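Side-chain contacts in 378aa long hypothetical citrate synthase (Sulfolobus tokodaii, PDB 1VGM), which is of unknown function but belongs to the citrate synthase family of largely helical proteins: residues G68-N71 with E72-V76; K118-A121 with V122-I125; D240-E244 with E245-K249; K288-E291 with I292-I296. All coordinates share one frame; numbering follows the deposited sequence.

Interaction 1 of 4, residues G68-N71 with E72-V76; sequences GIIN and ESFEV
Ser73 turns its hydroxyl back onto Ile69 O at the C-terminal end of helix 60-71, and Phe74 lies against Ile70 of the last turn, so the contact is a helix end running into the loop that leads to helix 78-84. Glu72 is the first residue to leave helical backbone angles.

The hydrogen bonds gather on the last carbonyls of the helix. Ile69 O is gripped twice, by Ser73 OG at 2.6 Å and by Glu72 N at 3.3 Å, the two donors reaching it from opposite faces of its carbonyl plane. The hydroxyl gets there because OG is turned beside the backbone N of Ser73 (chi1 -59°). Ser73 N donates to Ile70 O over 3.0 Å, while the bond from Glu72 N to Gly68 O is weak. A water extends this network past the helix, donating to Asn71 O and accepting from Phe74 N.

Among the van der Waals contacts, Glu72 folds its aliphatic part against the helix end: CG sits between N and the carbonyl carbon (chi1 75°), 3.3 Å from Gly68 O. Phe74 presents one ring face to Ile70 O, which stands 3.8 Å above the ring centre. Asn71 lies alongside the same ring and points the same way, its amide plane turned 59° from it. Outside the turn, Lys127 NZ bonds to the carbonyls of Ser73 and Glu75, fastening the loop to helix 117-139. The apolar contact within the turn is made by one branch of Ile70, whose CG2 meets Phe74 CZ at 3.6 Å.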
loop_
_atom_site.group_PDB
_atom_site.type_symbol
_atom_site.label_atom_id
_atom_site.label_comp_id
_atom_site.label_asym_id
_atom_site.label_seq_id
_atom_site.Cartn_x
_atom_site.Cartn_y
_atom_site.Cartn_z
ATOM N N GLY A 68 -23.134 2.056 -18.946
ATOM C CA GLY A 68 -24.175 1.916 -17.943
ATOM C C GLY A 68 -23.658 1.705 -16.526
ATOM O O GLY A 68 -24.181 2.283 -15.573
ATOM N N ILE A 69 -22.636 0.874 -16.371
ATOM C CA ILE A 69 -22.040 0.690 -15.058
ATOM C C ILE A 69 -21.373 1.979 -14.586
ATOM O O ILE A 69 -21.568 2.412 -13.451
ATOM C CB ILE A 69 -20.995 -0.442 -15.076
ATOM C CG1 ILE A 69 -21.694 -1.780 -15.358
ATOM C CG2 ILE A 69 -20.254 -0.488 -13.740
ATOM C CD1 ILE A 69 -20.741 -2.905 -15.786
ATOM N N ILE A 70 -20.589 2.588 -15.463
ATOM C CA ILE A 70 -19.928 3.842 -15.139
ATOM C C ILE A 70 -20.941 4.845 -14.624
ATOM O O ILE A 70 -20.776 5.407 -13.537
ATOM C CB ILE A 70 -19.203 4.436 -16.377
ATOM C CG1 ILE A 70 -17.956 3.602 -16.695
ATOM C CG2 ILE A 70 -18.808 5.881 -16.113
ATOM C CD1 ILE A 70 -17.362 3.864 -18.061
ATOM N N ASN A 71 -21.989 5.066 -15.411
ATOM C CA ASN A 71 -22.879 6.202 -15.193
ATOM C C ASN A 71 -23.719 6.032 -13.933
ATOM O O ASN A 71 -24.255 7.007 -13.405
ATOM C CB ASN A 71 -23.801 6.392 -16.402
ATOM C CG ASN A 71 -23.122 7.126 -17.537
ATOM O OD1 ASN A 71 -22.356 8.068 -17.310
ATOM N ND2 ASN A 71 -23.397 6.702 -18.769
ATOM N N GLU A 72 -23.833 4.796 -13.456
ATOM C CA GLU A 72 -24.581 4.538 -12.233
ATOM C C GLU A 72 -23.678 4.413 -11.003
ATOM O O GLU A 72 -24.153 4.079 -9.923
ATOM C CB GLU A 72 -25.433 3.266 -12.381
ATOM C CG GLU A 72 -24.647 1.965 -12.312
ATOM C CD GLU A 72 -25.483 0.749 -12.703
ATOM O OE1 GLU A 72 -24.919 -0.358 -12.826
ATOM O OE2 GLU A 72 -26.707 0.899 -12.887
ATOM N N SER A 73 -22.383 4.683 -11.158
ATOM C CA SER A 73 -21.434 4.361 -10.097
ATOM C C SER A 73 -20.579 5.527 -9.587
ATOM O O SER A 73 -19.561 5.299 -8.930
ATOM C CB SER A 73 -20.513 3.232 -10.555
ATOM O OG SER A 73 -21.251 2.075 -10.892
ATOM N N PHE A 74 -20.982 6.766 -9.870
ATOM C CA PHE A 74 -20.170 7.936 -9.509
ATOM C C PHE A 74 -20.289 8.328 -8.036
ATOM O O PHE A 74 -19.394 8.968 -7.477
ATOM C CB PHE A 74 -20.549 9.140 -10.383
ATOM C CG PHE A 74 -19.962 9.095 -11.767
ATOM C CD1 PHE A 74 -20.778 9.261 -12.884
ATOM C CD2 PHE A 74 -18.591 8.904 -11.959
ATOM C CE1 PHE A 74 -20.245 9.226 -14.178
ATOM C CE2 PHE A 74 -18.045 8.865 -13.245
ATOM C CZ PHE A 74 -18.873 9.033 -14.359
ATOM N N GLU A 75 -21.399 7.951 -7.410
ATOM C CA GLU A 75 -21.623 8.236 -5.994
ATOM C C GLU A 75 -20.501 7.653 -5.137
ATOM O O GLU A 75 -20.009 6.561 -5.414
ATOM C CB GLU A 75 -22.958 7.634 -5.548
ATOM C CG GLU A 75 -23.256 6.283 -6.200
ATOM C CD GLU A 75 -24.044 5.344 -5.299
ATOM O OE1 GLU A 75 -25.118 5.759 -4.803
ATOM O OE2 GLU A 75 -23.591 4.194 -5.091
ATOM N N VAL A 76 -20.115 8.372 -4.089
ATOM C CA VAL A 76 -19.251 7.810 -3.053
ATOM C C VAL A 76 -19.863 8.026 -1.669
ATOM O O VAL A 76 -20.725 8.889 -1.490
ATOM C CB VAL A 76 -17.854 8.476 -3.061
ATOM C CG1 VAL A 76 -17.109 8.125 -4.338
ATOM C CG2 VAL A 76 -18.009 9.985 -2.922
HETATM O O HOH W 1 -23.657 7.827 -10.802
#

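Interaction 2 of 4, residues K118-A121 with V122-I125; sequences KELA and VQII
In the long helix 117-139, Leu120 packs on Ile124 one turn later, a plain alpha-helical i to i+4 pair. CG of Leu120 and CD1 of Ile124 are 4.1 Å apart, the two side chains meeting at a slant. Before reaching Leu120, the Ile124 branch runs over the backbone: with CG1 anti to its own carbonyl carbon (chi1 -63°), CG1 comes within 3.1 Å of Leu120 O.

Gln123 meets the CD1 branch of Leu120. Its extended chain crosses that side chain at about a right angle and brings OE1 to 3.7 Å from Leu120 CD1, while Gln123 CG lies against Glu119 O. Val122 lays CG2 3.3 Å from Lys118 O.

Four i to i+4 backbone bonds carry this part of the helix, the straightest from Gln123 N to Glu119 O (3.1 Å, 168° at the hydrogen).

Glu119 sends OE2 to Tyr54 OH on helix 45-54. That helix also packs on Ala121 and Val122; Ile69 of helix 60-71 meets Glu119, Val122 and Gln123, Leu344 of helix 331-353 touches Ala121, Ile124 and Ile125, and Met203 of helix 203-214 rests on Leu120 and Ile124, so four helices pack around 118-125.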
loop_
_atom_site.group_PDB
_atom_site.type_symbol
_atom_site.label_atom_id
_atom_site.label_comp_id
_atom_site.label_asym_id
_atom_site.label_seq_id
_atom_site.Cartn_x
_atom_site.Cartn_y
_atom_site.Cartn_z
ATOM N N LYS A 118 -14.893 -7.841 -12.590
ATOM C CA LYS A 118 -14.709 -6.924 -13.714
ATOM C C LYS A 118 -15.682 -5.760 -13.615
ATOM O O LYS A 118 -15.326 -4.611 -13.883
ATOM C CB LYS A 118 -14.933 -7.648 -15.050
ATOM C CG LYS A 118 -13.765 -8.514 -15.497
ATOM C CD LYS A 118 -14.068 -9.242 -16.798
ATOM C CE LYS A 118 -14.708 -10.596 -16.541
ATOM N NZ LYS A 118 -13.702 -11.611 -16.119
ATOM N N GLU A 119 -16.919 -6.060 -13.240
ATOM C CA GLU A 119 -17.909 -5.021 -13.053
ATOM C C GLU A 119 -17.521 -4.124 -11.870
ATOM O O GLU A 119 -17.725 -2.908 -11.913
ATOM C CB GLU A 119 -19.285 -5.654 -12.828
ATOM C CG GLU A 119 -19.831 -6.403 -14.048
ATOM C CD GLU A 119 -19.047 -7.676 -14.385
ATOM O OE1 GLU A 119 -18.579 -8.364 -13.443
ATOM O OE2 GLU A 119 -18.906 -7.985 -15.598
ATOM N N LEU A 120 -16.949 -4.718 -10.825
ATOM C CA LEU A 120 -16.459 -3.944 -9.684
ATOM C C LEU A 120 -15.311 -3.019 -10.085
ATOM O O LEU A 120 -15.245 -1.887 -9.626
ATOM C CB LEU A 120 -15.994 -4.876 -8.550
ATOM C CG LEU A 120 -15.254 -4.196 -7.388
ATOM C CD1 LEU A 120 -16.201 -3.236 -6.681
ATOM C CD2 LEU A 120 -14.725 -5.235 -6.408
ATOM N N ALA A 121 -14.416 -3.501 -10.946
ATOM C CA ALA A 121 -13.367 -2.658 -11.525
ATOM C C ALA A 121 -13.906 -1.400 -12.215
ATOM O O ALA A 121 -13.360 -0.311 -12.046
ATOM C CB ALA A 121 -12.531 -3.475 -12.516
ATOM N N VAL A 122 -14.973 -1.554 -12.994
ATOM C CA VAL A 122 -15.575 -0.417 -13.682
ATOM C C VAL A 122 -16.143 0.586 -12.682
ATOM O O VAL A 122 -15.936 1.791 -12.820
ATOM C CB VAL A 122 -16.707 -0.861 -14.646
ATOM C CG1 VAL A 122 -17.216 0.341 -15.437
ATOM C CG2 VAL A 122 -16.188 -1.925 -15.603
ATOM N N GLN A 123 -16.849 0.083 -11.671
ATOM C CA GLN A 123 -17.363 0.934 -10.598
ATOM C C GLN A 123 -16.239 1.725 -9.949
ATOM O O GLN A 123 -16.382 2.921 -9.686
ATOM C CB GLN A 123 -18.072 0.094 -9.530
ATOM C CG GLN A 123 -19.312 -0.627 -10.035
ATOM C CD GLN A 123 -19.968 -1.492 -8.968
ATOM O OE1 GLN A 123 -19.339 -1.867 -7.972
ATOM N NE2 GLN A 123 -21.238 -1.824 -9.180
ATOM N N ILE A 124 -15.116 1.061 -9.692
ATOM C CA ILE A 124 -13.978 1.735 -9.067
ATOM C C ILE A 124 -13.433 2.847 -9.969
ATOM O O ILE A 124 -13.042 3.912 -9.501
ATOM C CB ILE A 124 -12.829 0.737 -8.763
ATOM C CG1 ILE A 124 -13.304 -0.313 -7.752
ATOM C CG2 ILE A 124 -11.589 1.494 -8.227
ATOM C CD1 ILE A 124 -12.243 -1.344 -7.410
ATOM N N ILE A 125 -13.417 2.589 -11.269
ATOM C CA ILE A 125 -12.985 3.589 -12.234
ATOM C C ILE A 125 -13.924 4.794 -12.216
ATOM O O ILE A 125 -13.482 5.938 -12.273
ATOM C CB ILE A 125 -12.891 2.963 -13.653
ATOM C CG1 ILE A 125 -11.636 2.083 -13.720
ATOM C CG2 ILE A 125 -12.825 4.045 -14.727
ATOM C CD1 ILE A 125 -11.636 1.074 -14.847
#

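Interaction 3 of 4, residues D240-E244 with E245-K249; sequences DKWFE and EKIIK
Ile247 pushes its CD1 methyl into the notch between two aromatic side chains of the preceding turn, Trp242 and Phe243. The methyl lies 3.3 Å from Trp242 CZ3 and equally 3.3 Å from Phe243 CD2, tight against both walls. Behind it, CB of the same isoleucine stands over the centre of the Phe243 ring, 4.3 Å from the centroid, in a CH-pi contact. Both walls stand in place because Trp242 (chi1 -178°) and Phe243 (chi1 -170°) turn CG away from the backbone N, down the helix.

Further along the two rings, other bumps take their places. Lys246 crosses the indole at about a right angle and lays CG over its five-membered ring, 3.9 Å from the centroid, while Trp242 NE1 is bonded to Glu232 of helix 222-233. Ile248 sets CD1 against Phe243 CE1. The bent side chain of Glu244 lies beside Ile248, its carboxylate along CB, CG1 and CG2.

The backbone widens beneath these contacts. Phe243 O accepts from both Ile247 N and Ile248 N, the latter in the carbonyl plane, and Lys249 N reaches five residues back to Glu244 O at 2.8 Å. Leu299 and Thr303 of helix 284-304 press on Phe243, and Phe304 on Ile247. The i to i+5 bonds from Ile248 N and Lys249 N are those of a pi-type turn, here at the C-terminal end of helix 239-249.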
loop_
_atom_site.group_PDB
_atom_site.type_symbol
_atom_site.label_atom_id
_atom_site.label_comp_id
_atom_site.label_asym_id
_atom_site.label_seq_id
_atom_site.Cartn_x
_atom_site.Cartn_y
_atom_site.Cartn_z
ATOM N N ASP A 240 17.571 28.315 -25.055
ATOM C CA ASP A 240 18.951 27.921 -25.328
ATOM C C ASP A 240 19.866 28.233 -24.151
ATOM O O ASP A 240 20.686 27.407 -23.758
ATOM C CB ASP A 240 19.475 28.628 -26.582
ATOM C CG ASP A 240 18.827 28.113 -27.854
ATOM O OD1 ASP A 240 19.505 28.099 -28.899
ATOM O OD2 ASP A 240 17.639 27.721 -27.810
ATOM N N LYS A 241 19.729 29.427 -23.595
ATOM C CA LYS A 241 20.488 29.807 -22.411
ATOM C C LYS A 241 20.284 28.800 -21.272
ATOM O O LYS A 241 21.250 28.354 -20.649
ATOM C CB LYS A 241 20.064 31.206 -21.966
ATOM C CG LYS A 241 20.671 31.677 -20.655
ATOM C CD LYS A 241 20.125 33.046 -20.266
ATOM C CE LYS A 241 20.973 33.706 -19.186
ATOM N NZ LYS A 241 20.727 35.182 -19.122
ATOM N N TRP A 242 19.024 28.450 -21.009
ATOM C CA TRP A 242 18.664 27.559 -19.903
ATOM C C TRP A 242 19.272 26.169 -20.096
ATOM O O TRP A 242 19.852 25.594 -19.178
ATOM C CB TRP A 242 17.138 27.441 -19.807
ATOM C CG TRP A 242 16.652 26.584 -18.681
ATOM C CD1 TRP A 242 16.307 26.998 -17.426
ATOM C CD2 TRP A 242 16.423 25.167 -18.715
ATOM N NE1 TRP A 242 15.874 25.925 -16.678
ATOM C CE2 TRP A 242 15.937 24.791 -17.445
ATOM C CE3 TRP A 242 16.564 24.182 -19.702
ATOM C CZ2 TRP A 242 15.589 23.470 -17.132
ATOM C CZ3 TRP A 242 16.217 22.864 -19.390
ATOM C CH2 TRP A 242 15.736 22.525 -18.114
ATOM N N PHE A 243 19.129 25.638 -21.303
ATOM C CA PHE A 243 19.639 24.311 -21.626
ATOM C C PHE A 243 21.144 24.217 -21.398
ATOM O O PHE A 243 21.628 23.250 -20.805
ATOM C CB PHE A 243 19.313 23.977 -23.086
ATOM C CG PHE A 243 19.569 22.550 -23.452
ATOM C CD1 PHE A 243 20.825 22.145 -23.890
ATOM C CD2 PHE A 243 18.551 21.605 -23.376
ATOM C CE1 PHE A 243 21.063 20.814 -24.238
ATOM C CE2 PHE A 243 18.780 20.270 -23.720
ATOM C CZ PHE A 243 20.032 19.876 -24.156
ATOM N N GLU A 244 21.888 25.208 -21.881
ATOM C CA GLU A 244 23.344 25.181 -21.756
ATOM C C GLU A 244 23.732 25.275 -20.278
ATOM O O GLU A 244 24.636 24.580 -19.816
ATOM C CB GLU A 244 23.975 26.338 -22.544
ATOM C CG GLU A 244 25.493 26.477 -22.356
ATOM C CD GLU A 244 26.287 25.347 -23.004
ATOM O OE1 GLU A 244 27.471 25.149 -22.636
ATOM O OE2 GLU A 244 25.734 24.662 -23.886
ATOM N N GLU A 245 23.031 26.128 -19.541
ATOM C CA GLU A 245 23.360 26.377 -18.143
ATOM C C GLU A 245 23.022 25.180 -17.256
ATOM O O GLU A 245 23.873 24.679 -16.522
ATOM C CB GLU A 245 22.616 27.619 -17.647
ATOM C CG GLU A 245 22.888 27.973 -16.195
ATOM C CD GLU A 245 22.032 29.128 -15.710
ATOM O OE1 GLU A 245 21.642 29.124 -14.524
ATOM O OE2 GLU A 245 21.746 30.042 -16.506
ATOM N N LYS A 246 21.778 24.722 -17.319
ATOM C CA LYS A 246 21.314 23.697 -16.393
ATOM C C LYS A 246 21.746 22.303 -16.822
ATOM O O LYS A 246 22.144 21.488 -15.989
ATOM C CB LYS A 246 19.793 23.749 -16.268
ATOM C CG LYS A 246 19.282 25.003 -15.582
ATOM C CD LYS A 246 19.762 25.077 -14.139
ATOM C CE LYS A 246 18.810 25.887 -13.260
ATOM N NZ LYS A 246 19.009 27.359 -13.395
ATOM N N ILE A 247 21.672 22.031 -18.121
ATOM C CA ILE A 247 21.847 20.671 -18.615
ATOM C C ILE A 247 23.271 20.367 -19.079
ATOM O O ILE A 247 23.846 19.354 -18.681
ATOM C CB ILE A 247 20.855 20.374 -19.756
ATOM C CG1 ILE A 247 19.429 20.480 -19.221
ATOM C CG2 ILE A 247 21.093 18.977 -20.316
ATOM C CD1 ILE A 247 18.382 20.475 -20.292
ATOM N N ILE A 248 23.843 21.239 -19.906
ATOM C CA ILE A 248 25.205 21.026 -20.398
ATOM C C ILE A 248 26.268 21.352 -19.346
ATOM O O ILE A 248 27.110 20.514 -19.032
ATOM C CB ILE A 248 25.496 21.865 -21.659
ATOM C CG1 ILE A 248 24.486 21.524 -22.761
ATOM C CG2 ILE A 248 26.920 21.592 -22.148
ATOM C CD1 ILE A 248 24.582 20.099 -23.288
ATOM N N LYS A 249 26.232 22.563 -18.803
ATOM C CA LYS A 249 27.203 22.956 -17.789
ATOM C C LYS A 249 26.875 22.394 -16.410
ATOM O O LYS A 249 27.756 21.886 -15.722
ATOM C CB LYS A 249 27.304 24.479 -17.711
ATOM C CG LYS A 249 27.957 25.111 -18.926
ATOM C CD LYS A 249 28.179 26.599 -18.713
ATOM C CE LYS A 249 29.238 26.847 -17.653
ATOM N NZ LYS A 249 29.305 28.286 -17.267
#

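Interaction 4 of 4, residues K288-E291 with I292-I296; sequences KYYE and IAERI
Glu294 lies over the ring of Tyr290, one turn earlier in the helix, and can be traced outward atom by atom. Its CB rests beside two carbonyls, 3.4 Å from Glu291 O and 3.5 Å from Tyr290 O. CG, turned beside the backbone N (chi1 -75°), passes Tyr290 O and comes over one ring face in a CH-pi contact, 3.9 Å from the centroid and displaced toward the rim. CD follows at 3.3 Å from Tyr290 CE2. The carboxylate is tilted 24° from the ring plane, and OE2 lies by CE2 and CD2. OE1, at the tip, takes a hydrogen bond of 2.8 Å from a water that also bonds to Tyr290 OH, where it sits at the ring edge, in plane; the bridge ties carboxylate and phenol together.

The setting is an ordinary alpha-helical part of helix 284-304, with i to i+4 backbone bonds such as Glu294 N to Tyr290 O, 2.8 Å. Tyr290 is covered by Ala276, Lys277 and Ala280 of helix 267-280.

On another side of the helix, Ile292 runs CG1 and CD1 past Lys288 O, and CD1 nears Tyr289 CD2 at 4.3 Å. The Tyr289 ring makes edge-to-face contacts with Phe227 and Tyr322. Lys288 NZ bonds to Gly234 O, and Glu291 OE2 forms a salt bridge with Lys287 NZ.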
loop_
_atom_site.group_PDB
_atom_site.type_symbol
_atom_site.label_atom_id
_atom_site.label_comp_id
_atom_site.label_asym_id
_atom_site.label_seq_id
_atom_site.Cartn_x
_atom_site.Cartn_y
_atom_site.Cartn_z
ATOM N N LYS A 288 2.863 29.243 -25.666
ATOM C CA LYS A 288 4.082 29.688 -25.011
ATOM C C LYS A 288 4.885 28.480 -24.548
ATOM O O LYS A 288 6.066 28.360 -24.858
ATOM C CB LYS A 288 3.751 30.583 -23.810
ATOM C CG LYS A 288 4.979 31.133 -23.087
ATOM C CD LYS A 288 4.634 32.334 -22.199
ATOM C CE LYS A 288 4.122 31.916 -20.821
ATOM N NZ LYS A 288 5.201 31.320 -19.977
ATOM N N TYR A 289 4.243 27.583 -23.807
ATOM C CA TYR A 289 4.968 26.477 -23.212
ATOM C C TYR A 289 5.284 25.415 -24.251
ATOM O O TYR A 289 6.353 24.798 -24.217
ATOM C CB TYR A 289 4.165 25.880 -22.054
ATOM C CG TYR A 289 4.132 26.795 -20.856
ATOM C CD1 TYR A 289 2.921 27.162 -20.268
ATOM C CD2 TYR A 289 5.313 27.332 -20.335
ATOM C CE1 TYR A 289 2.886 28.041 -19.199
ATOM C CE2 TYR A 289 5.291 28.212 -19.267
ATOM C CZ TYR A 289 4.074 28.566 -18.704
ATOM O OH TYR A 289 4.046 29.454 -17.654
ATOM N N TYR A 290 4.365 25.220 -25.189
ATOM C CA TYR A 290 4.599 24.294 -26.288
ATOM C C TYR A 290 5.875 24.669 -27.030
ATOM O O TYR A 290 6.718 23.812 -27.301
ATOM C CB TYR A 290 3.418 24.309 -27.262
ATOM C CG TYR A 290 3.576 23.326 -28.397
ATOM C CD1 TYR A 290 3.591 21.954 -28.154
ATOM C CD2 TYR A 290 3.729 23.766 -29.714
ATOM C CE1 TYR A 290 3.752 21.045 -29.191
ATOM C CE2 TYR A 290 3.892 22.862 -30.760
ATOM C CZ TYR A 290 3.904 21.503 -30.488
ATOM O OH TYR A 290 4.085 20.600 -31.509
ATOM N N GLU A 291 6.021 25.947 -27.359
ATOM C CA GLU A 291 7.137 26.372 -28.192
ATOM C C GLU A 291 8.458 26.243 -27.441
ATOM O O GLU A 291 9.472 25.829 -28.010
ATOM C CB GLU A 291 6.941 27.817 -28.653
ATOM C CG GLU A 291 5.902 27.983 -29.746
ATOM C CD GLU A 291 5.877 29.393 -30.310
ATOM O OE1 GLU A 291 6.199 30.340 -29.564
ATOM O OE2 GLU A 291 5.533 29.550 -31.499
ATOM N N ILE A 292 8.437 26.591 -26.159
ATOM C CA ILE A 292 9.547 26.304 -25.268
ATOM C C ILE A 292 9.883 24.812 -25.279
ATOM O O ILE A 292 11.026 24.435 -25.512
ATOM C CB ILE A 292 9.214 26.761 -23.826
ATOM C CG1 ILE A 292 9.246 28.286 -23.757
ATOM C CG2 ILE A 292 10.207 26.176 -22.834
ATOM C CD1 ILE A 292 8.666 28.848 -22.473
ATOM N N ALA A 293 8.879 23.968 -25.044
ATOM C CA ALA A 293 9.071 22.520 -25.031
ATOM C C ALA A 293 9.638 21.983 -26.347
ATOM O O ALA A 293 10.502 21.104 -26.333
ATOM C CB ALA A 293 7.750 21.819 -24.711
ATOM N N GLU A 294 9.150 22.509 -27.470
ATOM C CA GLU A 294 9.675 22.159 -28.797
ATOM C C GLU A 294 11.168 22.412 -28.921
ATOM O O GLU A 294 11.907 21.582 -29.450
ATOM C CB GLU A 294 8.994 22.985 -29.886
ATOM C CG GLU A 294 7.586 22.590 -30.237
ATOM C CD GLU A 294 7.118 23.301 -31.490
ATOM O OE1 GLU A 294 7.138 22.677 -32.568
ATOM O OE2 GLU A 294 6.742 24.488 -31.397
ATOM N N ARG A 295 11.600 23.583 -28.470
ATOM C CA ARG A 295 12.992 23.971 -28.628
ATOM C C ARG A 295 13.845 23.099 -27.734
ATOM O O ARG A 295 14.920 22.659 -28.123
ATOM C CB ARG A 295 13.193 25.446 -28.257
ATOM C CG ARG A 295 14.643 25.933 -28.367
ATOM C CD ARG A 295 15.199 25.721 -29.776
ATOM N NE ARG A 295 16.560 26.235 -29.926
ATOM C CZ ARG A 295 17.313 26.071 -31.011
ATOM N NH1 ARG A 295 16.836 25.418 -32.066
ATOM N NH2 ARG A 295 18.549 26.556 -31.045
ATOM N N ILE A 296 13.361 22.849 -26.526
ATOM C CA ILE A 296 14.088 22.000 -25.593
ATOM C C ILE A 296 14.184 20.581 -26.145
ATOM O O ILE A 296 15.207 19.910 -25.991
ATOM C CB ILE A 296 13.392 21.958 -24.211
ATOM C CG1 ILE A 296 13.437 23.343 -23.554
ATOM C CG2 ILE A 296 14.064 20.911 -23.328
ATOM C CD1 ILE A 296 14.844 23.870 -23.338
HETATM O O HOH W 2 4.914 21.694 -34.032
#

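From the N terminus the four contacts follow in series, each confined to one continuous stretch; none nests within or crosses another. Interaction 1 marks the end of helix 60-71, where the chain turns into the loop, and interaction 2 lies on helix 117-139, packed against it: Ile70 CG1 meets Val122 CG1 at 3.6 Å, and Ser73 OG touches Gln123 CG. Across the chain's centre from interaction 2, interactions 3 and 4 form a second pair, joining helices 239-249 and 284-304. A salt bridge from Asp240 OD2 to Arg295 NE, 2.8 Å, fastens them, and Trp242 packs on Ile296. Centres of interactions 1 and 3 are about 49 Å apart.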